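Long-range contacts in lipoprotein (Bacteroides vulgatus, PDB 3U6G), which is of unknown function but adopts an immunoglobulin-like beta fold and belongs to a lipoprotein family related to PLAT/LH2 and C2-like calcium-binding domains: residues 8-14 with 91-97; 30-34 with 68-72; 38-43 with 62-66. All blocks are in the same frame, centred on the assembly; numbering follows the deposited sequence. Where two conformers were deposited one is given.

Contact 1: residues 8-14 with 91-97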
loop_
_atom_site.group_PDB
_atom_site.type_symbol
_atom_site.label_atom_id
_atom_site.label_comp_id
_atom_site.label_asym_id
_atom_site.label_seq_id
_atom_site.Cartn_x
_atom_site.Cartn_y
_atom_site.Cartn_z
ATOM N N GLY A 8 1.644 -16.052 -9.781
ATOM C CA GLY A 8 1.289 -15.792 -11.163
ATOM C C GLY A 8 1.445 -14.327 -11.475
ATOM O O GLY A 8 2.091 -13.600 -10.726
ATOM N N ILE A 9 0.866 -13.891 -12.588
ATOM C CA ILE A 9 0.874 -12.474 -12.926
ATOM C C ILE A 9 -0.289 -11.806 -12.191
ATOM O O ILE A 9 -1.456 -12.069 -12.470
ATOM C CB ILE A 9 0.811 -12.219 -14.448
ATOM C CG1 ILE A 9 2.064 -12.773 -15.141
ATOM C CG2 ILE A 9 0.690 -10.722 -14.729
ATOM C CD1 ILE A 9 2.021 -12.666 -16.668
ATOM N N HIS A 10 0.062 -10.985 -11.204
ATOM C CA HIS A 10 -0.922 -10.200 -10.471
ATOM C C HIS A 10 -1.088 -8.871 -11.182
ATOM O O HIS A 10 -0.120 -8.308 -11.726
ATOM C CB HIS A 10 -0.481 -9.985 -9.019
ATOM C CG HIS A 10 -0.448 -11.246 -8.232
ATOM N ND1 HIS A 10 -1.209 -11.443 -7.100
ATOM C CD2 HIS A 10 0.188 -12.416 -8.468
ATOM C CE1 HIS A 10 -1.037 -12.677 -6.670
ATOM N NE2 HIS A 10 -0.194 -13.289 -7.485
ATOM N N LYS A 11 -2.317 -8.362 -11.173
ATOM C CA LYS A 11 -2.607 -7.117 -11.856
ATOM C C LYS A 11 -3.649 -6.318 -11.107
ATOM O O LYS A 11 -4.579 -6.894 -10.546
ATOM C CB LYS A 11 -3.111 -7.424 -13.277
ATOM C CG LYS A 11 -3.428 -6.194 -14.113
ATOM C CD LYS A 11 -3.458 -6.481 -15.605
ATOM C CE LYS A 11 -4.593 -7.364 -15.987
ATOM N NZ LYS A 11 -4.691 -7.447 -17.489
ATOM N N ILE A 12 -3.508 -4.993 -11.165
ATOM C CA ILE A 12 -4.518 -4.061 -10.705
ATOM C C ILE A 12 -4.889 -3.129 -11.842
ATOM O O ILE A 12 -4.032 -2.569 -12.498
ATOM C CB ILE A 12 -3.982 -3.204 -9.526
ATOM C CG1 ILE A 12 -3.751 -4.080 -8.295
ATOM C CG2 ILE A 12 -4.911 -2.018 -9.213
ATOM C CD1 ILE A 12 -4.983 -4.469 -7.532
ATOM N N VAL A 13 -6.187 -2.982 -12.061
ATOM C CA VAL A 13 -6.713 -2.009 -12.996
ATOM C C VAL A 13 -7.541 -1.002 -12.222
ATOM O O VAL A 13 -8.349 -1.382 -11.385
ATOM C CB VAL A 13 -7.610 -2.678 -14.057
ATOM C CG1 VAL A 13 -8.343 -1.593 -14.891
ATOM C CG2 VAL A 13 -6.782 -3.571 -14.949
ATOM N N ILE A 14 -7.325 0.286 -12.497
ATOM C CA ILE A 14 -8.114 1.350 -11.877
ATOM C C ILE A 14 -8.812 2.160 -12.957
ATOM O O ILE A 14 -8.190 2.556 -13.948
ATOM C CB ILE A 14 -7.234 2.295 -11.020
ATOM C CG1 ILE A 14 -6.476 1.484 -9.964
ATOM C CG2 ILE A 14 -8.091 3.364 -10.376
ATOM C CD1 ILE A 14 -5.383 2.233 -9.257
ATOM N N THR A 91 -13.434 2.361 -9.757
ATOM C CA THR A 91 -13.407 0.903 -9.766
ATOM C C THR A 91 -11.954 0.430 -9.733
ATOM O O THR A 91 -11.123 0.911 -10.502
ATOM C CB THR A 91 -14.067 0.333 -11.015
ATOM O OG1 THR A 91 -15.423 0.785 -11.097
ATOM C CG2 THR A 91 -14.036 -1.197 -10.996
ATOM N N VAL A 92 -11.648 -0.478 -8.817
ATOM C CA VAL A 92 -10.321 -1.089 -8.749
ATOM C C VAL A 92 -10.497 -2.602 -8.787
ATOM O O VAL A 92 -11.220 -3.162 -7.961
ATOM C CB VAL A 92 -9.566 -0.689 -7.474
ATOM C CG1 VAL A 92 -8.152 -1.263 -7.511
ATOM C CG2 VAL A 92 -9.526 0.829 -7.318
ATOM N N ILE A 93 -9.868 -3.258 -9.759
ATOM C CA ILE A 93 -10.037 -4.685 -9.964
ATOM C C ILE A 93 -8.676 -5.340 -9.809
ATOM O O ILE A 93 -7.680 -4.876 -10.360
ATOM C CB ILE A 93 -10.619 -5.032 -11.354
ATOM C CG1 ILE A 93 -11.883 -4.227 -11.651
ATOM C CG2 ILE A 93 -10.892 -6.553 -11.447
ATOM C CD1 ILE A 93 -12.350 -4.309 -13.110
ATOM N N GLY A 94 -8.644 -6.414 -9.037
ATOM C CA GLY A 94 -7.442 -7.213 -8.845
ATOM C C GLY A 94 -7.576 -8.553 -9.549
ATOM O O GLY A 94 -8.614 -9.211 -9.443
ATOM N N TYR A 95 -6.516 -8.947 -10.254
ATOM C CA TYR A 95 -6.482 -10.179 -11.034
ATOM C C TYR A 95 -5.251 -11.004 -10.713
ATOM O O TYR A 95 -4.204 -10.467 -10.345
ATOM C CB TYR A 95 -6.417 -9.904 -12.540
ATOM C CG TYR A 95 -7.369 -8.884 -13.095
ATOM C CD1 TYR A 95 -7.115 -7.536 -12.941
ATOM C CD2 TYR A 95 -8.501 -9.273 -13.824
ATOM C CE1 TYR A 95 -7.957 -6.591 -13.463
ATOM C CE2 TYR A 95 -9.352 -8.314 -14.361
ATOM C CZ TYR A 95 -9.075 -6.971 -14.165
ATOM O OH TYR A 95 -9.882 -5.968 -14.675
ATOM N N ILE A 96 -5.374 -12.311 -10.904
ATOM C CA ILE A 96 -4.232 -13.191 -11.021
ATOM C C ILE A 96 -4.404 -14.006 -12.302
ATOM O O ILE A 96 -5.420 -14.697 -12.483
ATOM C CB ILE A 96 -4.090 -14.155 -9.810
ATOM C CG1 ILE A 96 -4.056 -13.374 -8.495
ATOM C CG2 ILE A 96 -2.825 -15.029 -9.937
ATOM C CD1 ILE A 96 -3.995 -14.256 -7.272
ATOM N N ASP A 97 -3.429 -13.908 -13.202
ATOM C CA ASP A 97 -3.488 -14.597 -14.504
ATOM C C ASP A 97 -4.840 -14.377 -15.193
ATOM O O ASP A 97 -5.462 -15.320 -15.682
ATOM C CB ASP A 97 -3.220 -16.090 -14.339
ATOM C CG ASP A 97 -1.822 -16.381 -13.830
ATOM O OD1 ASP A 97 -0.880 -15.614 -14.133
ATOM O OD2 ASP A 97 -1.673 -17.403 -13.136
#

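Contact 2: residues 30-34 with 68-72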
loop_
_atom_site.group_PDB
_atom_site.type_symbol
_atom_site.label_atom_id
_atom_site.label_comp_id
_atom_site.label_asym_id
_atom_site.label_seq_id
_atom_site.Cartn_x
_atom_site.Cartn_y
_atom_site.Cartn_z
ATOM N N GLY A 30 2.065 -2.059 -4.717
ATOM C CA GLY A 30 3.219 -2.892 -4.518
ATOM C C GLY A 30 2.817 -4.341 -4.466
ATOM O O GLY A 30 1.645 -4.682 -4.392
ATOM N N GLY A 31 3.797 -5.218 -4.477
ATOM C CA GLY A 31 3.535 -6.640 -4.308
ATOM C C GLY A 31 4.745 -7.328 -3.731
ATOM O O GLY A 31 5.733 -6.675 -3.364
ATOM N N ALA A 32 4.671 -8.652 -3.674
ATOM C CA ALA A 32 5.754 -9.446 -3.150
ATOM C C ALA A 32 5.922 -10.732 -3.911
ATOM O O ALA A 32 4.947 -11.330 -4.360
ATOM C CB ALA A 32 5.489 -9.780 -1.679
ATOM N N ASP A 33 7.175 -11.138 -4.035
ATOM C CA ASP A 33 7.523 -12.495 -4.409
ATOM C C ASP A 33 8.400 -13.092 -3.295
ATOM O O ASP A 33 8.636 -12.449 -2.260
ATOM C CB ASP A 33 8.124 -12.557 -5.827
ATOM C CG ASP A 33 9.439 -11.816 -5.972
ATOM O OD1 ASP A 33 10.296 -11.879 -5.060
ATOM O OD2 ASP A 33 9.645 -11.164 -7.027
ATOM N N LYS A 34 8.845 -14.332 -3.481
ATOM C CA LYS A 34 9.541 -15.034 -2.406
ATOM C C LYS A 34 10.898 -14.405 -2.046
ATOM O O LYS A 34 11.456 -14.707 -0.989
ATOM C CB LYS A 34 9.706 -16.525 -2.742
ATOM C CG LYS A 34 8.433 -17.370 -2.593
ATOM C CD LYS A 34 8.103 -17.666 -1.124
ATOM C CE LYS A 34 7.122 -18.814 -0.960
ATOM N NZ LYS A 34 6.000 -18.780 -1.932
ATOM N N ASN A 68 6.192 -14.297 -10.863
ATOM C CA ASN A 68 6.669 -14.843 -9.595
ATOM C C ASN A 68 5.944 -14.281 -8.381
ATOM O O ASN A 68 6.150 -14.761 -7.274
ATOM C CB ASN A 68 8.163 -14.580 -9.426
ATOM C CG ASN A 68 8.992 -15.169 -10.542
ATOM O OD1 ASN A 68 8.674 -16.242 -11.071
ATOM N ND2 ASN A 68 10.048 -14.449 -10.936
ATOM N N ALA A 69 5.111 -13.270 -8.580
ATOM C CA ALA A 69 4.461 -12.617 -7.455
ATOM C C ALA A 69 3.406 -13.508 -6.841
ATOM O O ALA A 69 2.785 -14.312 -7.545
ATOM C CB ALA A 69 3.855 -11.290 -7.888
ATOM N N PHE A 70 3.214 -13.380 -5.522
ATOM C CA PHE A 70 2.129 -14.103 -4.850
ATOM C C PHE A 70 1.131 -13.168 -4.195
ATOM O O PHE A 70 0.155 -13.629 -3.629
ATOM C CB PHE A 70 2.647 -15.155 -3.861
ATOM C CG PHE A 70 3.515 -14.600 -2.769
ATOM C CD1 PHE A 70 2.954 -13.845 -1.751
ATOM C CD2 PHE A 70 4.884 -14.817 -2.756
ATOM C CE1 PHE A 70 3.733 -13.333 -0.726
ATOM C CE2 PHE A 70 5.660 -14.311 -1.723
ATOM C CZ PHE A 70 5.089 -13.542 -0.735
ATOM N N PHE A 71 1.341 -11.859 -4.324
ATOM C CA PHE A 71 0.532 -10.850 -3.680
ATOM C C PHE A 71 0.766 -9.504 -4.337
ATOM O O PHE A 71 1.890 -9.187 -4.710
ATOM C CB PHE A 71 0.938 -10.759 -2.218
ATOM C CG PHE A 71 0.145 -9.774 -1.398
ATOM C CD1 PHE A 71 -1.211 -9.954 -1.175
ATOM C CD2 PHE A 71 0.779 -8.698 -0.798
ATOM C CE1 PHE A 71 -1.944 -9.058 -0.400
ATOM C CE2 PHE A 71 0.056 -7.789 -0.005
ATOM C CZ PHE A 71 -1.311 -7.982 0.199
HETATM N N MSE A 72 -0.305 -8.715 -4.459
HETATM C CA MSE A 72 -0.243 -7.357 -4.963
HETATM C C MSE A 72 -1.338 -6.562 -4.260
HETATM O O MSE A 72 -2.406 -7.092 -3.983
HETATM C CB MSE A 72 -0.411 -7.306 -6.494
HETATM C CG MSE A 72 0.057 -5.962 -7.262
HETATM SE SE MSE A 72 -0.482 -6.081 -9.007
HETATM C CE MSE A 72 0.694 -4.712 -9.668
HETATM O O HOH W 1 10.816 -12.130 -9.297
HETATM O O HOH W 2 7.831 -16.110 -5.642
#

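Contact 3: residues 38-43 with 62-66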
loop_
_atom_site.group_PDB
_atom_site.type_symbol
_atom_site.label_atom_id
_atom_site.label_comp_id
_atom_site.label_asym_id
_atom_site.label_seq_id
_atom_site.Cartn_x
_atom_site.Cartn_y
_atom_site.Cartn_z
ATOM N N ALA A 38 7.839 -7.069 -5.318
ATOM C CA ALA A 38 7.589 -7.492 -6.691
ATOM C C ALA A 38 7.990 -6.431 -7.704
ATOM O O ALA A 38 7.784 -5.236 -7.495
ATOM C CB ALA A 38 6.110 -7.822 -6.875
ATOM N N LYS A 39 8.553 -6.882 -8.815
ATOM C CA LYS A 39 8.780 -5.986 -9.942
ATOM C C LYS A 39 7.427 -5.637 -10.559
ATOM O O LYS A 39 6.513 -6.484 -10.647
ATOM C CB LYS A 39 9.731 -6.607 -10.963
ATOM C CG LYS A 39 11.186 -6.569 -10.505
ATOM C CD LYS A 39 12.069 -7.400 -11.389
ATOM C CE LYS A 39 13.524 -7.291 -10.967
ATOM N NZ LYS A 39 14.062 -5.886 -11.068
ATOM N N LEU A 40 7.297 -4.373 -10.964
ATOM C CA LEU A 40 6.043 -3.834 -11.457
ATOM C C LEU A 40 6.214 -3.297 -12.885
ATOM O O LEU A 40 7.257 -2.755 -13.225
ATOM C CB LEU A 40 5.569 -2.685 -10.548
ATOM C CG LEU A 40 5.407 -3.020 -9.063
ATOM C CD1 LEU A 40 5.137 -1.739 -8.253
ATOM C CD2 LEU A 40 4.346 -4.077 -8.809
ATOM N N TYR A 41 5.138 -3.382 -13.657
ATOM C CA TYR A 41 5.114 -3.049 -15.069
ATOM C C TYR A 41 3.833 -2.266 -15.351
ATOM O O TYR A 41 2.796 -2.539 -14.754
ATOM C CB TYR A 41 5.143 -4.325 -15.921
ATOM C CG TYR A 41 6.356 -5.190 -15.644
ATOM C CD1 TYR A 41 6.364 -6.070 -14.585
ATOM C CD2 TYR A 41 7.497 -5.112 -16.425
ATOM C CE1 TYR A 41 7.464 -6.857 -14.305
ATOM C CE2 TYR A 41 8.620 -5.895 -16.154
ATOM C CZ TYR A 41 8.585 -6.768 -15.084
ATOM O OH TYR A 41 9.654 -7.551 -14.780
ATOM N N ASN A 42 3.915 -1.310 -16.273
ATOM C CA ASN A 42 2.758 -0.507 -16.663
ATOM C C ASN A 42 1.892 -1.182 -17.731
ATOM O O ASN A 42 2.116 -2.334 -18.083
ATOM C CB ASN A 42 3.216 0.907 -17.075
ATOM C CG ASN A 42 3.951 0.946 -18.404
ATOM O OD1 ASN A 42 3.943 -0.012 -19.178
ATOM N ND2 ASN A 42 4.579 2.087 -18.686
ATOM N N ASP A 43 0.890 -0.461 -18.238
ATOM C CA ASP A 43 -0.066 -1.034 -19.189
ATOM C C ASP A 43 0.549 -1.461 -20.530
ATOM O O ASP A 43 -0.043 -2.278 -21.248
ATOM C CB ASP A 43 -1.255 -0.078 -19.425
ATOM C CG ASP A 43 -0.834 1.252 -20.057
ATOM O OD1 ASP A 43 0.070 1.920 -19.507
ATOM O OD2 ASP A 43 -1.427 1.637 -21.086
ATOM N N SER A 62 -3.320 0.625 -15.394
ATOM C CA SER A 62 -3.096 -0.701 -14.881
ATOM C C SER A 62 -1.633 -0.910 -14.550
ATOM O O SER A 62 -0.742 -0.241 -15.098
ATOM C CB SER A 62 -3.581 -1.757 -15.868
ATOM O OG SER A 62 -2.964 -1.570 -17.111
ATOM N N CYS A 63 -1.410 -1.880 -13.678
ATOM C CA CYS A 63 -0.090 -2.225 -13.192
ATOM C C CYS A 63 -0.080 -3.737 -12.969
ATOM O O CYS A 63 -1.032 -4.281 -12.436
ATOM C CB CYS A 63 0.196 -1.462 -11.865
ATOM S SG CYS A 63 1.871 -1.734 -11.225
ATOM N N CYS A 64 0.978 -4.431 -13.383
ATOM C CA CYS A 64 1.080 -5.859 -13.137
ATOM C C CYS A 64 2.471 -6.242 -12.712
ATOM O O CYS A 64 3.411 -5.439 -12.804
ATOM C CB CYS A 64 0.668 -6.672 -14.378
ATOM S SG CYS A 64 1.814 -6.526 -15.766
ATOM N N THR A 65 2.578 -7.479 -12.249
ATOM C CA THR A 65 3.830 -8.038 -11.788
ATOM C C THR A 65 4.402 -8.978 -12.853
ATOM O O THR A 65 3.785 -9.204 -13.896
ATOM C CB THR A 65 3.614 -8.844 -10.485
ATOM O OG1 THR A 65 2.820 -10.004 -10.766
ATOM C CG2 THR A 65 2.949 -7.991 -9.391
ATOM N N ASN A 66 5.586 -9.519 -12.582
ATOM C CA ASN A 66 6.042 -10.696 -13.285
ATOM C C ASN A 66 5.319 -11.918 -12.727
ATOM O O ASN A 66 4.489 -11.810 -11.807
ATOM C CB ASN A 66 7.576 -10.836 -13.255
ATOM C CG ASN A 66 8.140 -11.224 -11.883
ATOM O OD1 ASN A 66 7.443 -11.796 -11.041
ATOM N ND2 ASN A 66 9.437 -10.924 -11.670
HETATM O O HOH W 3 11.073 -9.783 -13.741
HETATM O O HOH W 4 -0.206 1.970 -16.834
#

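Contact 1: residues 8-14 with 91-97
With CG anti to the carbonyl carbon (chi1 -66°), H10 lays its imidazole beside I96, whose CG1 makes the same choice of torsion; the two side chains run next to each other from one face of an antiparallel strand pair in a sheet of the immunoglobulin-like fold. I96 CG1 sits over the ring face, 3.8 Å from the H10 ring centroid, a CH-pi contact displaced toward the rim. Both ring nitrogens are bonded outside the pair, ND1 to the hydroxyl of T123 and NE2 to the carbonyl of Q6, which fixes the rotation of the ring. On the same face, I12 CG2 reaches V92 CG1 at 3.7 Å, and I14 CG1 packs against the same valine; I12 and I14 also touch C74 of strand 71-80. The face that carries K11, V13, I93 and Y95 is more open. There K11 has CG anti to its own N and a bend at chi3 that brings CE over one face of the Y95 ring, 4.0 Å from Y95 CD1, while NZ lies farther off and adds at most a weak cation-pi attraction. V13 CG2 meets Y95 CE1 at 3.6 Å, and I93 CG2 lies over the opposite ring face, nearer its rim. K11 and Y95, like V13 and I93, are hydrogen-bonded pairs, and Y95 N reaches K11 O at 2.8 Å. Past the last paired residues, D97 N binds I9 O and the aspartate side chain supplies a second bond, I9 N donating to D97 OD1 at 2.9 Å from 41° above the carboxylate plane.

Contact 2: residues 30-34 with 68-72
Two backbone hydrogen bonds hold A32 to the other segment: A32 N donates to F71 O at 3.0 Å, and F70 N donates to A32 O at 2.9 Å, arriving almost in line with that carbonyl. They tie strand 24-33 to the chain leading into strand 71-80, its antiparallel neighbour in the immunoglobulin-like fold. G31 and M72 form a non-hydrogen-bonded pair with their CA atoms just 3.9 Å apart, an approach that a glycine with no side chain permits. Toward the turn, water takes over from direct bonds. One molecule donates to D33 OD2 and accepts from N68 ND2; a second accepts from K34 N and donates to N68 O. The other carboxylate oxygen of D33, OD1, is held by G35 N.

The packing centres on F70. Its CG stands between the backbone N and the carbonyl carbon (chi1 59°), which folds the ring back over the opposing strand, with A32 O 3.8 Å above the ring centre. A32 CB touches F70 CZ at 3.9 Å, and K34 N lies at the ring edge. This patch faces the second subunit of the assembly: S77 of that subunit packs on A32 and F70, and its T118 on F71. Away from the interface, the selenomethionine M72 stretches toward H10, I12, C63 and T65 in the interior, while at the root of its extended chain CG passes G30 O at 3.5 Å.

Contact 3: residues 38-43 with 62-66
Y41 and C64 form the tight centre of this contact, a hydrogen-bonded antiparallel pair: Y41 N donates to C64 O at 2.8 Å, though with a bent N-H...O angle of 138°, and C64 N returns a straighter bond to Y41 O at 3.0 Å. The Y41 ring turns its edge to C64 O, which lies in the ring plane, and Y41 CB rests 4.0 Å from C64 SG. On the buried face L40 CB packs on C63 SG at 3.9 Å. The thiol gets there because SG is anti to the backbone N (chi1 -176°), whereas SG of C64 takes the position between N and the carbonyl carbon. T65 CG2 fills in beside A38 CB, and T65 OG1 donates to N66 O and accepts from H10 N.

The solvent side is looser and bridged by water at both ends. Y41 CE1 passes N66 N at 3.7 Å, the ring and the N66 amide planes inclined at 40°, and one water joins Y41 OH to N66 ND2; N66 OD1 is taken by N68 N. Toward D43 a water bridges the backbones, accepting from D43 N and donating to S62 O, although here D43 CB comes within 3.2 Å of S62 OG. The CB of N42 points away from segment 62-66, and N42 OD1 is held by the N-H groups of K44 and E46 in the following turn.

Strand 60-65 is flanked by strand 36-41 and strand 10-18, C63 bonding to I12 and T65 to H10 in the latter. Strand 47-49 pairs with strand 36-41, and the L40 side chain touches its I48, M72 of strand 71-80 and Y52 of strand 52-55.

The three contacts lie in one continuous network of antiparallel strands, their centres about 10 to 12 Å apart, and are nested along the chain: contact 3 inside the loop closed by contact 2, and that inside the loop closed by contact 1. Strand 10-18 of contact 1 pairs with strand 60-65 of contact 3, while strand 24-33 of contact 2 pairs with strand 36-41 of contact 3. Contacts 1 and 2 meet where H10 packs on the backbone of F70 and F71. M72 of contact 2 reaches C63 and C64 of contact 3, so residues distant in sequence share one core, whereas only contact 2 touches the second subunit.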